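Local coordinates for alpha,alpha-trehalose-phosphate synthase (UDP-forming) (Burkholderia multivorans, PDB 5UOF), which belongs to glycosyltransferase family 20 and has the two-domain GT-B architecture characteristic of that family, at residues Q298-P309 / W340-Y350. Numbering follows the deposited sequence.
Sequences QGRVSLVQIAPP and WTPIQYLNRKY. With EDO (1,2-ethanediol), chain N; EDO (1,2-ethanediol), chain O.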
ATOM      1  N   GLN A 298      -4.242  31.733 -18.296  1.00 18.27           N
ATOM      2  CA  GLN A 298      -3.141  31.621 -19.240  1.00 15.33           C
ATOM      3  C   GLN A 298      -2.467  32.971 -19.432  1.00 15.54           C
ATOM      4  O   GLN A 298      -3.128  33.978 -19.700  1.00 18.62           O
ATOM      5  CB  GLN A 298      -3.657  31.069 -20.573  1.00 14.25           C
ATOM      6  CG  GLN A 298      -4.000  29.582 -20.472  1.00 14.11           C
ATOM      7  CD  GLN A 298      -4.564  29.021 -21.763  1.00 18.13           C
ATOM      8  OE1 GLN A 298      -4.149  29.410 -22.855  1.00 20.43           O
ATOM      9  NE2 GLN A 298      -5.531  28.118 -21.644  1.00 19.17           N
ATOM     10  N   GLY A 299      -1.143  32.992 -19.267  1.00 14.75           N
ATOM     11  CA  GLY A 299      -0.389  34.226 -19.320  1.00 18.69           C
ATOM     12  C   GLY A 299      -0.449  35.071 -18.064  1.00 15.68           C
ATOM     13  O   GLY A 299       0.119  36.173 -18.051  1.00 16.58           O
ATOM     14  N   ARG A 300      -1.128  34.606 -17.018  1.00 13.97           N
ATOM     15  CA  ARG A 300      -1.302  35.375 -15.799  1.00 12.50           C
ATOM     16  C   ARG A 300      -0.752  34.669 -14.570  1.00 14.30           C
ATOM     17  O   ARG A 300      -0.844  35.217 -13.467  1.00 15.11           O
ATOM     18  CB  ARG A 300      -2.784  35.704 -15.584  1.00 18.32           C
ATOM     19  CG  ARG A 300      -3.372  36.546 -16.718  1.00 21.93           C
ATOM     20  CD  ARG A 300      -4.730  37.109 -16.340  1.00 38.60           C
ATOM     21  NE  ARG A 300      -4.617  38.268 -15.457  1.00 56.91           N
ATOM     22  CZ  ARG A 300      -4.780  39.527 -15.853  1.00 66.45           C
ATOM     23  NH1 ARG A 300      -4.656  40.521 -14.982  1.00 66.58           N
ATOM     24  NH2 ARG A 300      -5.074  39.794 -17.120  1.00 68.69           N
ATOM     25  N   VAL A 301      -0.210  33.464 -14.727  1.00 11.98           N
ATOM     26  CA  VAL A 301       0.384  32.713 -13.626  1.00 12.75           C
ATOM     27  C   VAL A 301       1.468  31.829 -14.218  1.00 13.57           C
ATOM     28  O   VAL A 301       1.380  31.399 -15.371  1.00 13.76           O
ATOM     29  CB  VAL A 301      -0.682  31.880 -12.864  1.00 13.24           C
ATOM     30  CG1 VAL A 301      -1.380  30.907 -13.806  1.00 13.29           C
ATOM     31  CG2 VAL A 301      -0.069  31.126 -11.690  1.00 13.21           C
ATOM     32  N   SER A 302       2.504  31.568 -13.430  1.00 12.91           N
ATOM     33  CA  SER A 302       3.552  30.634 -13.811  1.00 12.64           C
ATOM     34  C   SER A 302       3.857  29.705 -12.651  1.00 13.48           C
ATOM     35  O   SER A 302       3.808  30.098 -11.484  1.00 14.17           O
ATOM     36  CB  SER A 302       4.851  31.348 -14.210  1.00 16.82           C
ATOM     37  OG  SER A 302       4.677  32.081 -15.409  1.00 18.59           O
ATOM     38  N   LEU A 303       4.196  28.474 -12.991  1.00 10.06           N
ATOM     39  CA  LEU A 303       4.644  27.497 -12.013  1.00  9.33           C
ATOM     40  C   LEU A 303       6.163  27.417 -12.078  1.00  9.45           C
ATOM     41  O   LEU A 303       6.727  27.213 -13.152  1.00 13.07           O
ATOM     42  CB  LEU A 303       4.014  26.125 -12.291  1.00  9.43           C
ATOM     43  CG  LEU A 303       4.633  24.932 -11.545  1.00 11.82           C
ATOM     44  CD1 LEU A 303       4.447  25.081 -10.040  1.00 10.44           C
ATOM     45  CD2 LEU A 303       3.983  23.626 -12.049  1.00 11.28           C
ATOM     46  N   VAL A 304       6.823  27.615 -10.938  1.00  9.84           N
ATOM     47  CA  VAL A 304       8.258  27.398 -10.815  1.00 10.82           C
ATOM     48  C   VAL A 304       8.447  26.122 -10.008  1.00 13.57           C
ATOM     49  O   VAL A 304       8.068  26.066  -8.834  1.00 12.51           O
ATOM     50  CB  VAL A 304       8.958  28.593 -10.148  1.00  9.59           C
ATOM     51  CG1 VAL A 304      10.411  28.246  -9.809  1.00 11.92           C
ATOM     52  CG2 VAL A 304       8.942  29.787 -11.073  1.00 12.94           C
ATOM     53  N   GLN A 305       9.005  25.095 -10.644  1.00 11.03           N
ATOM     54  CA  GLN A 305       9.360  23.839  -9.985  1.00 10.33           C
ATOM     55  C   GLN A 305      10.873  23.784  -9.853  1.00 12.32           C
ATOM     56  O   GLN A 305      11.587  23.740 -10.860  1.00 14.67           O
ATOM     57  CB  GLN A 305       8.851  22.629 -10.769  1.00  9.76           C
ATOM     58  CG  GLN A 305       9.330  21.291 -10.186  1.00 12.83           C
ATOM     59  CD  GLN A 305       8.634  20.951  -8.893  1.00 12.47           C
ATOM     60  OE1 GLN A 305       7.410  20.855  -8.856  1.00 13.15           O
ATOM     61  NE2 GLN A 305       9.408  20.775  -7.816  1.00 12.59           N
ATOM     62  N   ILE A 306      11.358  23.794  -8.615  1.00 10.38           N
ATOM     63  CA  ILE A 306      12.774  23.655  -8.327  1.00  9.83           C
ATOM     64  C   ILE A 306      12.996  22.232  -7.847  1.00 11.42           C
ATOM     65  O   ILE A 306      12.227  21.721  -7.025  1.00 12.45           O
ATOM     66  CB  ILE A 306      13.234  24.683  -7.280  1.00 15.23           C
ATOM     67  CG1 ILE A 306      13.132  26.092  -7.877  1.00 13.60           C
ATOM     68  CG2 ILE A 306      14.670  24.387  -6.807  1.00 12.54           C
ATOM     69  CD1 ILE A 306      13.208  27.198  -6.845  1.00 13.90           C
ATOM     70  N   ALA A 307      14.020  21.584  -8.389  1.00 14.40           N
ATOM     71  CA  ALA A 307      14.376  20.215  -8.017  1.00 13.57           C
ATOM     72  C   ALA A 307      15.874  20.194  -7.760  1.00 17.04           C
ATOM     73  O   ALA A 307      16.672  20.113  -8.710  1.00 15.63           O
ATOM     74  CB  ALA A 307      13.981  19.213  -9.097  1.00 13.16           C
ATOM     75  N   PRO A 308      16.294  20.315  -6.507  1.00 20.09           N
ATOM     76  CA  PRO A 308      17.714  20.237  -6.189  1.00 25.19           C
ATOM     77  C   PRO A 308      18.273  18.909  -6.662  1.00 22.18           C
ATOM     78  O   PRO A 308      17.729  17.852  -6.321  1.00 24.76           O
ATOM     79  CB  PRO A 308      17.743  20.343  -4.655  1.00 27.27           C
ATOM     80  CG  PRO A 308      16.415  20.949  -4.280  1.00 31.27           C
ATOM     81  CD  PRO A 308      15.447  20.479  -5.313  1.00 21.55           C
ATOM     82  N   PRO A 309      19.319  18.922  -7.484  1.00 24.71           N
ATOM     83  CA  PRO A 309      19.834  17.661  -8.035  1.00 31.38           C
ATOM     84  C   PRO A 309      20.300  16.712  -6.937  1.00 38.43           C
ATOM     85  O   PRO A 309      20.899  17.126  -5.942  1.00 36.33           O
ATOM     86  CB  PRO A 309      21.001  18.112  -8.919  1.00 31.65           C
ATOM     87  CG  PRO A 309      20.679  19.539  -9.266  1.00 34.50           C
ATOM     88  CD  PRO A 309      20.022  20.093  -8.036  1.00 28.80           C
ATOM     89  N   TRP A 340       5.708  34.130 -22.329  1.00 19.01           N
ATOM     90  CA  TRP A 340       5.231  33.355 -21.188  1.00 15.93           C
ATOM     91  C   TRP A 340       5.671  31.905 -21.310  1.00 19.31           C
ATOM     92  O   TRP A 340       5.281  31.223 -22.264  1.00 17.54           O
ATOM     93  CB  TRP A 340       3.715  33.430 -21.070  1.00 20.62           C
ATOM     94  CG  TRP A 340       3.170  32.656 -19.910  1.00 18.32           C
ATOM     95  CD1 TRP A 340       3.596  32.702 -18.607  1.00 14.12           C
ATOM     96  CD2 TRP A 340       2.076  31.738 -19.946  1.00 14.63           C
ATOM     97  NE1 TRP A 340       2.824  31.867 -17.835  1.00 14.52           N
ATOM     98  CE2 TRP A 340       1.889  31.258 -18.636  1.00 16.00           C
ATOM     99  CE3 TRP A 340       1.237  31.271 -20.966  1.00 12.23           C
ATOM    100  CZ2 TRP A 340       0.889  30.335 -18.313  1.00 13.31           C
ATOM    101  CZ3 TRP A 340       0.244  30.350 -20.646  1.00 16.37           C
ATOM    102  CH2 TRP A 340       0.079  29.891 -19.332  1.00 14.16           C
ATOM    103  N   THR A 341       6.477  31.453 -20.333  1.00 14.35           N
ATOM    104  CA  THR A 341       6.782  30.044 -20.113  1.00 14.04           C
ATOM    105  C   THR A 341       5.894  29.544 -18.975  1.00 16.47           C
ATOM    106  O   THR A 341       6.092  29.960 -17.823  1.00 17.59           O
ATOM    107  CB  THR A 341       8.270  29.856 -19.765  1.00 17.11           C
ATOM    108  OG1 THR A 341       9.079  30.127 -20.921  1.00 16.90           O
ATOM    109  CG2 THR A 341       8.555  28.430 -19.290  1.00 18.33           C
ATOM    110  N   PRO A 342       4.880  28.706 -19.244  1.00 13.54           N
ATOM    111  CA  PRO A 342       3.976  28.271 -18.158  1.00 11.52           C
ATOM    112  C   PRO A 342       4.675  27.567 -17.002  1.00 13.23           C
ATOM    113  O   PRO A 342       4.362  27.844 -15.832  1.00 13.98           O
ATOM    114  CB  PRO A 342       2.999  27.332 -18.883  1.00 12.60           C
ATOM    115  CG  PRO A 342       2.963  27.859 -20.297  1.00 13.18           C
ATOM    116  CD  PRO A 342       4.345  28.398 -20.582  1.00 12.08           C
ATOM    117  N   ILE A 343       5.589  26.641 -17.288  1.00 10.91           N
ATOM    118  CA  ILE A 343       6.279  25.869 -16.258  1.00 11.38           C
ATOM    119  C   ILE A 343       7.772  26.122 -16.404  1.00 10.58           C
ATOM    120  O   ILE A 343       8.383  25.729 -17.408  1.00 13.43           O
ATOM    121  CB  ILE A 343       5.980  24.366 -16.338  1.00 11.72           C
ATOM    122  CG1 ILE A 343       4.494  24.101 -16.099  1.00 14.54           C
ATOM    123  CG2 ILE A 343       6.807  23.615 -15.273  1.00 13.62           C
ATOM    124  CD1 ILE A 343       4.139  22.598 -16.152  1.00 13.86           C
ATOM    125  N   GLN A 344       8.354  26.788 -15.409  1.00 10.46           N
ATOM    126  CA  GLN A 344       9.807  26.887 -15.296  1.00 10.97           C
ATOM    127  C   GLN A 344      10.283  25.729 -14.433  1.00 16.55           C
ATOM    128  O   GLN A 344       9.947  25.659 -13.248  1.00 19.88           O
ATOM    129  CB  GLN A 344      10.222  28.219 -14.679  1.00 13.00           C
ATOM    130  CG  GLN A 344       9.755  29.407 -15.484  1.00 21.05           C
ATOM    131  CD  GLN A 344      10.033  30.718 -14.776  1.00 27.27           C
ATOM    132  OE1 GLN A 344       9.117  31.521 -14.548  1.00 26.97           O
ATOM    133  NE2 GLN A 344      11.297  30.942 -14.422  1.00 22.94           N
ATOM    134  N   TYR A 345      11.047  24.819 -15.024  1.00 15.21           N
ATOM    135  CA  TYR A 345      11.481  23.608 -14.342  1.00 13.96           C
ATOM    136  C   TYR A 345      12.998  23.676 -14.222  1.00 14.29           C
ATOM    137  O   TYR A 345      13.717  23.605 -15.228  1.00 13.22           O
ATOM    138  CB  TYR A 345      11.004  22.361 -15.092  1.00 12.41           C
ATOM    139  CG  TYR A 345      11.607  21.084 -14.592  1.00 11.90           C
ATOM    140  CD1 TYR A 345      11.798  20.866 -13.236  1.00 14.38           C
ATOM    141  CD2 TYR A 345      11.999  20.094 -15.482  1.00 20.40           C
ATOM    142  CE1 TYR A 345      12.373  19.702 -12.781  1.00 15.86           C
ATOM    143  CE2 TYR A 345      12.570  18.929 -15.035  1.00 21.05           C
ATOM    144  CZ  TYR A 345      12.748  18.741 -13.688  1.00 19.42           C
ATOM    145  OH  TYR A 345      13.324  17.584 -13.249  1.00 19.09           O
ATOM    146  N   LEU A 346      13.475  23.840 -12.986  1.00 11.86           N
ATOM    147  CA  LEU A 346      14.855  24.218 -12.698  1.00 12.52           C
ATOM    148  C   LEU A 346      15.511  23.103 -11.898  1.00 12.99           C
ATOM    149  O   LEU A 346      15.180  22.901 -10.725  1.00 15.84           O
ATOM    150  CB  LEU A 346      14.890  25.536 -11.922  1.00 14.58           C
ATOM    151  CG  LEU A 346      14.374  26.718 -12.747  1.00 16.10           C
ATOM    152  CD1 LEU A 346      14.024  27.905 -11.852  1.00 13.37           C
ATOM    153  CD2 LEU A 346      15.428  27.102 -13.782  1.00 14.56           C
ATOM    154  N   ASN A 347      16.452  22.401 -12.532  1.00 13.60           N
ATOM    155  CA  ASN A 347      17.210  21.325 -11.895  1.00 17.08           C
ATOM    156  C   ASN A 347      18.455  21.930 -11.245  1.00 15.67           C
ATOM    157  O   ASN A 347      19.592  21.699 -11.661  1.00 19.38           O
ATOM    158  CB  ASN A 347      17.580  20.261 -12.922  1.00 16.87           C
ATOM    159  CG  ASN A 347      16.372  19.540 -13.472  1.00 22.01           C
ATOM    160  OD1 ASN A 347      16.023  19.679 -14.650  1.00 30.39           O
ATOM    161  ND2 ASN A 347      15.722  18.762 -12.623  1.00 16.16           N
ATOM    162  N   ARG A 348      18.210  22.737 -10.211  1.00 16.09           N
ATOM    163  CA  ARG A 348      19.210  23.638  -9.660  1.00 16.27           C
ATOM    164  C   ARG A 348      19.095  23.698  -8.143  1.00 18.83           C
ATOM    165  O   ARG A 348      18.008  23.561  -7.573  1.00 16.00           O
ATOM    166  CB  ARG A 348      19.050  25.079 -10.189  1.00 19.40           C
ATOM    167  CG  ARG A 348      18.913  25.212 -11.688  1.00 25.58           C
ATOM    168  CD  ARG A 348      20.268  25.182 -12.369  1.00 30.72           C
ATOM    169  NE  ARG A 348      20.139  25.207 -13.822  1.00 36.78           N
ATOM    170  CZ  ARG A 348      20.338  24.152 -14.608  1.00 50.12           C
ATOM    171  NH1 ARG A 348      20.689  22.983 -14.083  1.00 54.06           N
ATOM    172  NH2 ARG A 348      20.182  24.265 -15.921  1.00 49.84           N
ATOM    173  N   LYS A 349      20.228  23.958  -7.510  1.00 18.59           N
ATOM    174  CA  LYS A 349      20.306  24.173  -6.072  0.56 21.24           C
ATOM    175  C   LYS A 349      20.360  25.671  -5.793  1.00 18.53           C
ATOM    176  O   LYS A 349      21.204  26.380  -6.352  1.00 22.32           O
ATOM    177  CB  LYS A 349      21.540  23.474  -5.495  0.56 25.16           C
ATOM    178  CG  LYS A 349      21.922  23.900  -4.080  0.56 30.98           C
ATOM    179  CD  LYS A 349      20.949  23.367  -3.038  0.56 34.63           C
ATOM    180  CE  LYS A 349      21.379  23.756  -1.624  0.56 35.79           C
ATOM    181  NZ  LYS A 349      22.704  23.173  -1.238  0.56 35.07           N
ATOM    182  N   TYR A 350      19.463  26.155  -4.932  1.00 18.60           N
ATOM    183  CA  TYR A 350      19.464  27.553  -4.504  1.00 16.52           C
ATOM    184  C   TYR A 350      19.707  27.644  -3.004  1.00 16.08           C
ATOM    185  O   TYR A 350      19.274  26.770  -2.250  1.00 20.89           O
ATOM    186  CB  TYR A 350      18.127  28.245  -4.845  1.00 15.42           C
ATOM    187  CG  TYR A 350      17.894  28.289  -6.330  1.00 16.52           C
ATOM    188  CD1 TYR A 350      18.450  29.298  -7.105  1.00 18.90           C
ATOM    189  CD2 TYR A 350      17.148  27.301  -6.966  1.00 16.79           C
ATOM    190  CE1 TYR A 350      18.261  29.337  -8.465  1.00 21.04           C
ATOM    191  CE2 TYR A 350      16.956  27.328  -8.330  1.00 18.50           C
ATOM    192  CZ  TYR A 350      17.513  28.348  -9.071  1.00 19.60           C
ATOM    193  OH  TYR A 350      17.347  28.378 -10.432  1.00 18.51           O
TER
HETATM  194  C1  EDO N 512       8.985  33.551 -22.184  1.00 48.76           C
HETATM  195  O1  EDO N 512       9.063  32.187 -22.618  1.00 40.62           O
HETATM  196  C2  EDO N 512      10.377  34.168 -22.168  1.00 49.53           C
HETATM  197  O2  EDO N 512      11.228  33.355 -21.354  1.00 49.36           O
HETATM  198  C1  EDO O 513      22.000  28.163  -8.897  1.00 38.16           C
HETATM  199  O1  EDO O 513      22.303  26.774  -9.052  1.00 45.69           O
HETATM  200  C2  EDO O 513      22.124  28.808 -10.266  1.00 47.06           C
HETATM  201  O2  EDO O 513      22.770  30.074 -10.123  1.00 51.05           O
HETATM  202  O   HOH W   1       7.143  31.861 -16.435  1.00 25.88           O
HETATM  203  O   HOH W   2      17.151  18.110 -10.469  1.00 21.06           O
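Gly-299 lies against one face of the Trp-340 indole, its CA 3.7 Å from the centroid of the six-membered ring in a CH-pi contact, with its N and the carbonyl carbon of Gln-298 over the rim of that face. Pro-342 CG packs on the opposite face, so the indole is sandwiched. At the edge, NE1 of Trp-340 divides its hydrogen between Val-301 O and, in the ring plane, Ser-302 OG; both bonds are weak, the second 3.1 Å from NE1 to OG. With CG anti to the backbone N (chi1 -180°), the tryptophan swings its ring across to 298-302. Ser-302 OG also donates to a water that links it to Thr-341 O and Gln-344 OE1.

Farther along, the edge of the Tyr-345 ring meets Ala-307 CB, with CE1 4.0 Å away, while the ring lies side by side with the Gln-305 side chain, CD1 touching CG. Asn-347 ND2 donates a straight 2.7 Å bond to Tyr-345 OH, which lies in its amide plane, and through a second water reaches Ala-307 O. The bent Gln-305 chain carries its amide away to Ser-270 and Asp-272. On the other side of the sheet, Ile-306 CG2 sits at the edge of the Tyr-350 ring, 3.8 Å from CD2.

Between these ends five backbone hydrogen bonds pair the strands in parallel, from Leu-303 N to Pro-342 O (2.9 Å) through Ala-307 N to Leu-346 O. Leu-303 and Ile-343 lie side by side, both packed against Phe-287 of helix 280-293. Strand 343-346 is outermost in this six-stranded parallel sheet, and 301-306 separates it from 266-271. Strand 301-306, helix 314-335 and strand 343-346 form a beta-alpha-beta crossover in one of the two Rossmann-like domains of the GT-B fold.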